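Local atomic coordinates of succinylglutamate desuccinylase/aspartoacylase (Shewanella frigidimarina, PDB entry 3LWU), a protein that binds zinc and is probably a hydrolase acting on ester bonds, related to the succinylglutamate desuccinylase and aspartoacylase enzymes. Residues 28-33 / 172-177; 201-206 / 257-262; 208-213 / 282-287. All blocks are in the same frame, centred on the assembly; numbering follows the deposited sequence.

Contact 1. Residues 28-33 / 172-177; sequences VQVGEL and HRLAVN
V30 on the strand meets R173 and L174 on one turn of the helix and N177 on the next. Its side chain can be followed outward. CB lies 3.9 Å from CD1 of L174. The CG2 methyl, set between the backbone N and the carbonyl carbon, meets that same CD1. The CG1 methyl stands anti to the carbonyl carbon (chi1 -62°) and touches CB of N177 at 4.0 Å. V30 and L174 run side by side and point the same way.

R173 lies alongside the strand with its aliphatic part. Its CG sits 3.4 Å from the carbonyl O of V30, and CD passes CA of G31. The chain then bends at chi3 (-73°). Its NH1 donates to water 1 at 2.7 Å, and the water lies at the edge of the guanidinium, in its plane. The water also gives a weak bond to the O of Q29, 3.4 Å away. No direct hydrogen bond joins the two segments. At N177, with an alanine here, CB would still pack on V30, but a gap would probably open beside V28 and the Q29 carbonyl.

The strand direction runs nearly antiparallel to the helix, at 170°, with 7.2 Å between the short axes. Strand 24-32 pairs antiparallel with strand 38-46, and helix 170-182 packs against strand 24-32.

Contact 2. Residues 201-206 / 257-262; sequences LYCPEY and SAFTLE
L201 turns CG anti to its own N (chi1 168°), which brings CD1 back over strand 257-263. There CD1 meets CD1 of L261 at 3.7 Å and CB of F259. Y202 instead sets CG anti to the carbonyl carbon (chi1 -81°). Its ring then crosses E262 obliquely, and the chain of E262 bends at chi2 (-76°). The ring atom CE1 is 3.5 Å from OE2 of E262, with ring and carboxylate planes steeply inclined.

The backbones pair antiparallel. Y202 N donates to T260 O at 2.8 Å, almost straight. T260 N returns a longer bond of 3.3 Å to Y202 O. L201 and L261 form the adjacent non-hydrogen-bonded pair. Further along, SG of C203 sits at the edge of the F259 ring, in its plane and 3.9 Å from CE1, a sulfur-aromatic contact. P204 CD lies 3.2 Å from A258 O.

E262 packs on H192, one of the zinc ligands. Strand 257-263 is flanked by strand 187-194 on its other edge, and strand 196-204 pairs in parallel with strand 218-222 on its other side. Helix 230-247 touches A258 and T260.

Contact 3. Residues 208-213 / 282-287; sequences IDAARF and LAYLSH
F213 and H287 form an offset stack, with centroids 4.0 Å apart and planes inclined by 19°. The CZ atom of F213 lies over the centre of the imidazole face and is 3.3 Å from ND1 of H287. In turn CG of H287 sits above the phenyl face, displaced toward its rim. The CB of H287 lies over the same face, in a CH-pi contact 3.9 Å from the centroid of the F213 ring. H287 reaches this place because CG is anti to the backbone N (chi1 168°), which carries the ring off the helix toward F213. Within its own segment, F213 also meets R212: CE2 lies over the centre of the guanidinium.

Apolar contacts lie beside the stack. CB of A210 touches CE1 of Y284 at 3.5 Å, from an oblique direction. CB of F213 meets the Y284 ring at its edge and lies 3.9 Å from CB of Y284. Separately, the methyl of A283, its CB, approaches the carbonyl O of F213 at 3.3 Å.

Polar contacts lie at the more exposed side. D209 has two conformers, and in the one given water 2 donates to its OD2 at 2.6 Å. The water also bonds to NE2 of H287 at 3.2 Å, lying at the edge of the imidazole in its plane. No direct hydrogen bond crosses between the segments. The phenol OH of Y284 turns elsewhere, to R288.

This is loop-on-helix packing away from the zinc site. The turns at 208-213, which link strands 196-204 and 218-222 of the catalytic domain, lie on the C-terminal end of helix 271-287 through the F213-H287 stack.

Contacts 2 and 3 are neighbours, with centres about 11 Å apart. F259 joins them: its CZ lies 3.5 Å from CB of A210, and its ring meets that of Y284 edge-to-face. The chain runs from strand 196-204 straight into the loop of contact 3, and from strand 257-263 on to helix 271-287. Contact 1 stands apart, its centre about 24 Å from that of contact 2 and 31 Å from that of contact 3. The zinc ion, held by H63, E66 and H192, is about 5 Å from the E262 side chain in contact 2. It is about 12 Å from the L174 side chain in contact 1. Contact 3 lies away from the metal.

Contact 1. Residues 28-33 / 172-177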
loop_
_atom_site.group_PDB
_atom_site.type_symbol
_atom_site.label_atom_id
_atom_site.label_comp_id
_atom_site.label_asym_id
_atom_site.label_seq_id
_atom_site.Cartn_x
_atom_site.Cartn_y
_atom_site.Cartn_z
ATOM N N VAL A 28 -0.810 28.140 -4.079
ATOM C CA VAL A 28 0.628 27.971 -4.120
ATOM C C VAL A 28 0.954 26.571 -4.624
ATOM O O VAL A 28 0.343 25.579 -4.169
ATOM C CB VAL A 28 1.237 28.140 -2.740
ATOM C CG1 VAL A 28 2.692 27.718 -2.761
ATOM C CG2 VAL A 28 1.167 29.610 -2.333
ATOM N N GLN A 29 1.900 26.487 -5.552
ATOM C CA GLN A 29 2.311 25.195 -6.091
ATOM C C GLN A 29 3.417 24.575 -5.245
ATOM O O GLN A 29 4.456 25.188 -5.048
ATOM C CB GLN A 29 2.745 25.314 -7.546
ATOM C CG GLN A 29 2.900 23.907 -8.197
ATOM C CD GLN A 29 3.203 23.953 -9.706
ATOM O OE1 GLN A 29 2.718 24.806 -10.421
ATOM N NE2 GLN A 29 4.000 23.018 -10.171
ATOM N N VAL A 30 3.191 23.356 -4.775
ATOM C CA VAL A 30 4.082 22.700 -3.829
ATOM C C VAL A 30 4.823 21.496 -4.389
ATOM O O VAL A 30 5.695 20.953 -3.707
ATOM C CB VAL A 30 3.362 22.333 -2.526
ATOM C CG1 VAL A 30 2.847 23.652 -1.822
ATOM C CG2 VAL A 30 2.201 21.281 -2.710
ATOM N N GLY A 31 4.494 21.105 -5.628
ATOM C CA GLY A 31 5.080 19.969 -6.291
ATOM C C GLY A 31 4.353 19.670 -7.592
ATOM O O GLY A 31 3.534 20.460 -8.032
ATOM N N GLU A 32 4.636 18.521 -8.190
ATOM C CA GLU A 32 4.102 18.176 -9.502
ATOM C C GLU A 32 4.012 16.652 -9.655
ATOM O O GLU A 32 4.914 15.931 -9.283
ATOM C CB GLU A 32 5.050 18.756 -10.546
ATOM C CG GLU A 32 4.551 18.790 -11.957
ATOM C CD GLU A 32 5.610 19.315 -12.964
ATOM O OE1 GLU A 32 6.864 19.319 -12.635
ATOM O OE2 GLU A 32 5.149 19.760 -14.068
ATOM N N LEU A 33 2.917 16.165 -10.245
ATOM C CA LEU A 33 2.707 14.734 -10.459
ATOM C C LEU A 33 3.204 14.308 -11.833
ATOM O O LEU A 33 3.295 15.122 -12.717
ATOM C CB LEU A 33 1.235 14.408 -10.289
ATOM C CG LEU A 33 0.648 14.670 -8.894
ATOM C CD1 LEU A 33 -0.852 14.462 -8.891
ATOM C CD2 LEU A 33 1.262 13.750 -7.876
ATOM N N HIS A 172 10.684 17.475 1.125
ATOM C CA HIS A 172 11.395 18.719 1.467
ATOM C C HIS A 172 10.832 19.917 0.666
ATOM O O HIS A 172 10.740 21.050 1.173
ATOM C CB HIS A 172 12.921 18.595 1.237
ATOM C CG HIS A 172 13.665 17.849 2.310
ATOM N ND1 HIS A 172 14.782 17.073 2.042
ATOM C CD2 HIS A 172 13.504 17.815 3.657
ATOM C CE1 HIS A 172 15.239 16.557 3.173
ATOM N NE2 HIS A 172 14.485 16.995 4.167
ATOM N N ARG A 173 10.484 19.703 -0.593
ATOM C CA ARG A 173 9.912 20.812 -1.366
ATOM C C ARG A 173 8.569 21.278 -0.803
ATOM O O ARG A 173 8.339 22.477 -0.677
ATOM C CB ARG A 173 9.731 20.443 -2.831
ATOM C CG ARG A 173 9.033 21.512 -3.656
ATOM C CD ARG A 173 9.039 21.056 -5.130
ATOM N NE ARG A 173 10.376 21.187 -5.701
ATOM C CZ ARG A 173 10.919 22.331 -6.098
ATOM N NH1 ARG A 173 10.273 23.487 -6.030
ATOM N NH2 ARG A 173 12.115 22.313 -6.590
ATOM N N LEU A 174 7.696 20.336 -0.496
ATOM C CA LEU A 174 6.455 20.653 0.198
ATOM C C LEU A 174 6.742 21.476 1.484
ATOM O O LEU A 174 6.211 22.577 1.663
ATOM C CB LEU A 174 5.695 19.369 0.546
ATOM C CG LEU A 174 4.499 19.569 1.509
ATOM C CD1 LEU A 174 3.389 20.362 0.858
ATOM C CD2 LEU A 174 4.023 18.247 2.006
ATOM N N ALA A 175 7.619 20.943 2.332
ATOM C CA ALA A 175 7.848 21.489 3.666
ATOM C C ALA A 175 8.405 22.903 3.553
ATOM O O ALA A 175 7.899 23.814 4.212
ATOM C CB ALA A 175 8.746 20.574 4.464
ATOM N N VAL A 176 9.384 23.093 2.667
ATOM C CA VAL A 176 9.987 24.379 2.440
ATOM C C VAL A 176 8.975 25.447 1.971
ATOM O O VAL A 176 9.012 26.584 2.458
ATOM C CB VAL A 176 11.182 24.258 1.456
ATOM C CG1 VAL A 176 11.581 25.596 0.908
ATOM C CG2 VAL A 176 12.341 23.620 2.163
ATOM N N ASN A 177 8.079 25.093 1.043
ATOM C CA ASN A 177 7.089 26.040 0.543
ATOM C C ASN A 177 6.150 26.485 1.672
ATOM O O ASN A 177 5.783 27.654 1.779
ATOM C CB ASN A 177 6.250 25.394 -0.575
ATOM C CG ASN A 177 6.867 25.547 -1.933
ATOM O OD1 ASN A 177 7.316 24.570 -2.554
ATOM N ND2 ASN A 177 6.853 26.744 -2.433
HETATM O O HOH W 1 7.656 24.117 -5.484
#

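Contact 2. Residues 201-206 / 257-262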
loop_
_atom_site.group_PDB
_atom_site.type_symbol
_atom_site.label_atom_id
_atom_site.label_comp_id
_atom_site.label_asym_id
_atom_site.label_seq_id
_atom_site.Cartn_x
_atom_site.Cartn_y
_atom_site.Cartn_z
ATOM N N LEU A 201 -2.267 19.584 22.882
ATOM C CA LEU A 201 -1.500 20.663 22.280
ATOM C C LEU A 201 0.013 20.495 22.520
ATOM O O LEU A 201 0.423 20.048 23.553
ATOM C CB LEU A 201 -1.955 21.973 22.933
ATOM C CG LEU A 201 -1.214 23.298 22.761
ATOM C CD1 LEU A 201 -1.351 23.729 21.322
ATOM C CD2 LEU A 201 -1.790 24.342 23.675
ATOM N N TYR A 202 0.828 20.851 21.548
ATOM C CA TYR A 202 2.267 20.892 21.729
ATOM C C TYR A 202 2.629 22.357 21.870
ATOM O O TYR A 202 2.344 23.143 20.963
ATOM C CB TYR A 202 2.963 20.335 20.512
ATOM C CG TYR A 202 3.027 18.840 20.459
ATOM C CD1 TYR A 202 2.017 18.106 19.860
ATOM C CD2 TYR A 202 4.104 18.144 20.990
ATOM C CE1 TYR A 202 2.068 16.745 19.775
ATOM C CE2 TYR A 202 4.153 16.749 20.916
ATOM C CZ TYR A 202 3.113 16.070 20.315
ATOM O OH TYR A 202 3.127 14.701 20.206
ATOM N N CYS A 203 3.243 22.724 22.983
ATOM C CA CYS A 203 3.515 24.137 23.315
ATOM C C CYS A 203 4.930 24.296 23.810
ATOM O O CYS A 203 5.301 23.672 24.790
ATOM C CB CYS A 203 2.561 24.556 24.419
ATOM S SG CYS A 203 2.591 26.281 24.911
ATOM N N PRO A 204 5.740 25.136 23.159
ATOM C CA PRO A 204 7.053 25.339 23.770
ATOM C C PRO A 204 7.030 25.932 25.182
ATOM O O PRO A 204 6.117 26.680 25.566
ATOM C CB PRO A 204 7.751 26.300 22.805
ATOM C CG PRO A 204 6.669 26.889 21.974
ATOM C CD PRO A 204 5.612 25.861 21.883
ATOM N N GLU A 205 8.065 25.569 25.935
ATOM C CA GLU A 205 8.232 25.933 27.333
ATOM C C GLU A 205 8.044 27.433 27.530
ATOM O O GLU A 205 7.332 27.861 28.457
ATOM C CB GLU A 205 9.655 25.517 27.786
ATOM C CG GLU A 205 9.820 24.791 29.148
ATOM C CD GLU A 205 11.052 23.811 29.169
ATOM O OE1 GLU A 205 10.990 22.626 28.683
ATOM O OE2 GLU A 205 12.098 24.262 29.683
ATOM N N TYR A 206 8.673 28.228 26.660
ATOM C CA TYR A 206 8.636 29.681 26.815
ATOM C C TYR A 206 7.245 30.283 26.656
ATOM O O TYR A 206 7.046 31.426 27.018
ATOM C CB TYR A 206 9.625 30.405 25.871
ATOM C CG TYR A 206 9.216 30.432 24.407
ATOM C CD1 TYR A 206 8.351 31.429 23.901
ATOM C CD2 TYR A 206 9.703 29.465 23.504
ATOM C CE1 TYR A 206 7.975 31.428 22.507
ATOM C CE2 TYR A 206 9.367 29.473 22.141
ATOM C CZ TYR A 206 8.508 30.432 21.637
ATOM O OH TYR A 206 8.178 30.380 20.290
ATOM N N SER A 257 5.568 32.959 18.210
ATOM C CA SER A 257 4.870 31.880 18.890
ATOM C C SER A 257 4.511 30.818 17.864
ATOM O O SER A 257 4.003 31.159 16.806
ATOM C CB SER A 257 3.578 32.419 19.540
ATOM O OG SER A 257 3.895 33.208 20.681
ATOM N N ALA A 258 4.739 29.540 18.179
ATOM C CA ALA A 258 4.289 28.423 17.311
ATOM C C ALA A 258 3.704 27.300 18.153
ATOM O O ALA A 258 4.223 26.991 19.233
ATOM C CB ALA A 258 5.417 27.918 16.459
ATOM N N PHE A 259 2.595 26.730 17.688
ATOM C CA PHE A 259 1.883 25.646 18.385
ATOM C C PHE A 259 1.422 24.598 17.388
ATOM O O PHE A 259 1.032 24.943 16.273
ATOM C CB PHE A 259 0.613 26.169 19.075
ATOM C CG PHE A 259 0.819 27.404 19.863
ATOM C CD1 PHE A 259 1.196 27.340 21.203
ATOM C CD2 PHE A 259 0.635 28.635 19.290
ATOM C CE1 PHE A 259 1.410 28.467 21.916
ATOM C CE2 PHE A 259 0.856 29.761 20.007
ATOM C CZ PHE A 259 1.232 29.687 21.322
ATOM N N THR A 260 1.455 23.322 17.793
ATOM C CA THR A 260 0.826 22.225 17.024
ATOM C C THR A 260 -0.406 21.799 17.827
ATOM O O THR A 260 -0.299 21.370 18.995
ATOM C CB THR A 260 1.781 21.047 16.821
ATOM O OG1 THR A 260 2.948 21.486 16.099
ATOM C CG2 THR A 260 1.157 19.823 16.099
ATOM N N LEU A 261 -1.577 21.960 17.215
ATOM C CA LEU A 261 -2.826 21.533 17.822
ATOM C C LEU A 261 -3.185 20.127 17.327
ATOM O O LEU A 261 -3.065 19.838 16.154
ATOM C CB LEU A 261 -3.950 22.492 17.460
ATOM C CG LEU A 261 -3.976 23.826 18.210
ATOM C CD1 LEU A 261 -2.695 24.583 17.998
ATOM C CD2 LEU A 261 -5.214 24.630 17.767
ATOM N N GLU A 262 -3.589 19.258 18.238
ATOM C CA GLU A 262 -4.007 17.898 17.886
ATOM C C GLU A 262 -5.508 17.783 18.167
ATOM O O GLU A 262 -5.930 17.585 19.296
ATOM C CB GLU A 262 -3.189 16.880 18.688
ATOM C CG GLU A 262 -1.681 17.071 18.574
ATOM C CD GLU A 262 -1.112 16.581 17.253
ATOM O OE1 GLU A 262 -1.731 15.693 16.595
ATOM O OE2 GLU A 262 -0.009 17.055 16.918
#

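Contact 3. Residues 208-213 / 282-287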
loop_
_atom_site.group_PDB
_atom_site.type_symbol
_atom_site.label_atom_id
_atom_site.label_comp_id
_atom_site.label_asym_id
_atom_site.label_seq_id
_atom_site.Cartn_x
_atom_site.Cartn_y
_atom_site.Cartn_z
ATOM N N ILE A 208 4.143 28.712 27.600
ATOM C CA ILE A 208 3.173 27.895 28.298
ATOM C C ILE A 208 1.934 28.714 28.663
ATOM O O ILE A 208 0.820 28.199 28.659
ATOM C CB ILE A 208 3.824 27.203 29.539
ATOM C CG1 ILE A 208 2.915 26.088 30.065
ATOM C CG2 ILE A 208 4.184 28.225 30.642
ATOM C CD1 ILE A 208 2.476 25.028 28.950
ATOM N N ASP A 209 2.144 30.001 28.921
ATOM C CA ASP A 209 1.079 30.994 29.166
ATOM C C ASP A 209 -0.033 30.940 28.121
ATOM O O ASP A 209 -1.230 31.127 28.407
ATOM C CB ASP A 209 1.702 32.403 29.133
ATOM C CG ASP A 209 0.680 33.514 29.287
ATOM O OD1 ASP A 209 0.306 33.787 30.447
ATOM O OD2 ASP A 209 0.264 34.121 28.267
ATOM N N ALA A 210 0.368 30.745 26.878
ATOM C CA ALA A 210 -0.603 30.711 25.800
ATOM C C ALA A 210 -1.572 29.512 25.877
ATOM O O ALA A 210 -2.677 29.578 25.316
ATOM C CB ALA A 210 0.114 30.712 24.461
ATOM N N ALA A 211 -1.162 28.416 26.522
ATOM C CA ALA A 211 -1.958 27.193 26.507
ATOM C C ALA A 211 -3.353 27.402 27.086
ATOM O O ALA A 211 -4.303 26.786 26.616
ATOM C CB ALA A 211 -1.242 26.026 27.221
ATOM N N ARG A 212 -3.504 28.299 28.047
ATOM C CA ARG A 212 -4.815 28.481 28.677
ATOM C C ARG A 212 -5.905 29.141 27.784
ATOM O O ARG A 212 -7.098 29.210 28.179
ATOM C CB ARG A 212 -4.671 29.220 30.037
ATOM C CG ARG A 212 -4.173 30.631 29.969
ATOM C CD ARG A 212 -4.235 31.336 31.327
ATOM N NE ARG A 212 -4.077 32.785 31.157
ATOM C CZ ARG A 212 -2.914 33.387 30.890
ATOM N NH1 ARG A 212 -1.795 32.671 30.798
ATOM N NH2 ARG A 212 -2.854 34.711 30.719
ATOM N N PHE A 213 -5.519 29.619 26.598
ATOM C CA PHE A 213 -6.465 30.304 25.713
ATOM C C PHE A 213 -7.139 29.364 24.739
ATOM O O PHE A 213 -8.285 29.597 24.345
ATOM C CB PHE A 213 -5.777 31.449 24.986
ATOM C CG PHE A 213 -5.368 32.568 25.905
ATOM C CD1 PHE A 213 -6.282 33.539 26.270
ATOM C CD2 PHE A 213 -4.099 32.600 26.457
ATOM C CE1 PHE A 213 -5.942 34.548 27.141
ATOM C CE2 PHE A 213 -3.741 33.614 27.324
ATOM C CZ PHE A 213 -4.672 34.589 27.668
ATOM N N LEU A 282 -9.730 31.605 18.445
ATOM C CA LEU A 282 -10.098 33.026 18.497
ATOM C C LEU A 282 -9.817 33.655 19.850
ATOM O O LEU A 282 -9.469 34.828 19.932
ATOM C CB LEU A 282 -11.564 33.220 18.128
ATOM C CG LEU A 282 -11.830 33.179 16.621
ATOM C CD1 LEU A 282 -13.336 33.040 16.359
ATOM C CD2 LEU A 282 -11.312 34.459 15.934
ATOM N N ALA A 283 -9.975 32.878 20.910
ATOM C CA ALA A 283 -9.618 33.349 22.234
ATOM C C ALA A 283 -8.149 33.727 22.218
ATOM O O ALA A 283 -7.798 34.806 22.668
ATOM C CB ALA A 283 -9.912 32.298 23.305
ATOM N N TYR A 284 -7.284 32.874 21.676
ATOM C CA TYR A 284 -5.850 33.226 21.644
ATOM C C TYR A 284 -5.528 34.439 20.748
ATOM O O TYR A 284 -4.737 35.326 21.146
ATOM C CB TYR A 284 -4.976 32.021 21.250
ATOM C CG TYR A 284 -3.512 32.361 21.223
ATOM C CD1 TYR A 284 -2.820 32.655 22.398
ATOM C CD2 TYR A 284 -2.825 32.427 20.037
ATOM C CE1 TYR A 284 -1.486 32.978 22.373
ATOM C CE2 TYR A 284 -1.495 32.743 20.000
ATOM C CZ TYR A 284 -0.821 33.021 21.159
ATOM O OH TYR A 284 0.517 33.369 21.108
ATOM N N LEU A 285 -6.121 34.481 19.549
ATOM C CA LEU A 285 -5.907 35.600 18.624
ATOM C C LEU A 285 -6.416 36.892 19.245
ATOM O O LEU A 285 -5.809 37.957 19.104
ATOM C CB LEU A 285 -6.616 35.356 17.273
ATOM C CG LEU A 285 -6.120 34.163 16.454
ATOM C CD1 LEU A 285 -6.755 34.141 15.054
ATOM C CD2 LEU A 285 -4.599 34.114 16.398
ATOM N N SER A 286 -7.523 36.813 19.961
ATOM C CA SER A 286 -8.004 37.983 20.697
ATOM C C SER A 286 -6.954 38.460 21.681
ATOM O O SER A 286 -6.538 39.612 21.653
ATOM C CB SER A 286 -9.292 37.659 21.457
ATOM O OG SER A 286 -9.764 38.804 22.153
ATOM N N HIS A 287 -6.541 37.576 22.575
ATOM C CA HIS A 287 -5.533 37.924 23.599
ATOM C C HIS A 287 -4.274 38.546 22.986
ATOM O O HIS A 287 -3.645 39.405 23.582
ATOM C CB HIS A 287 -5.155 36.653 24.368
ATOM C CG HIS A 287 -3.941 36.791 25.236
ATOM N ND1 HIS A 287 -3.933 37.546 26.392
ATOM C CD2 HIS A 287 -2.715 36.224 25.142
ATOM C CE1 HIS A 287 -2.737 37.470 26.952
ATOM N NE2 HIS A 287 -1.981 36.668 26.217
HETATM O O HOH W 2 0.386 34.598 25.722
#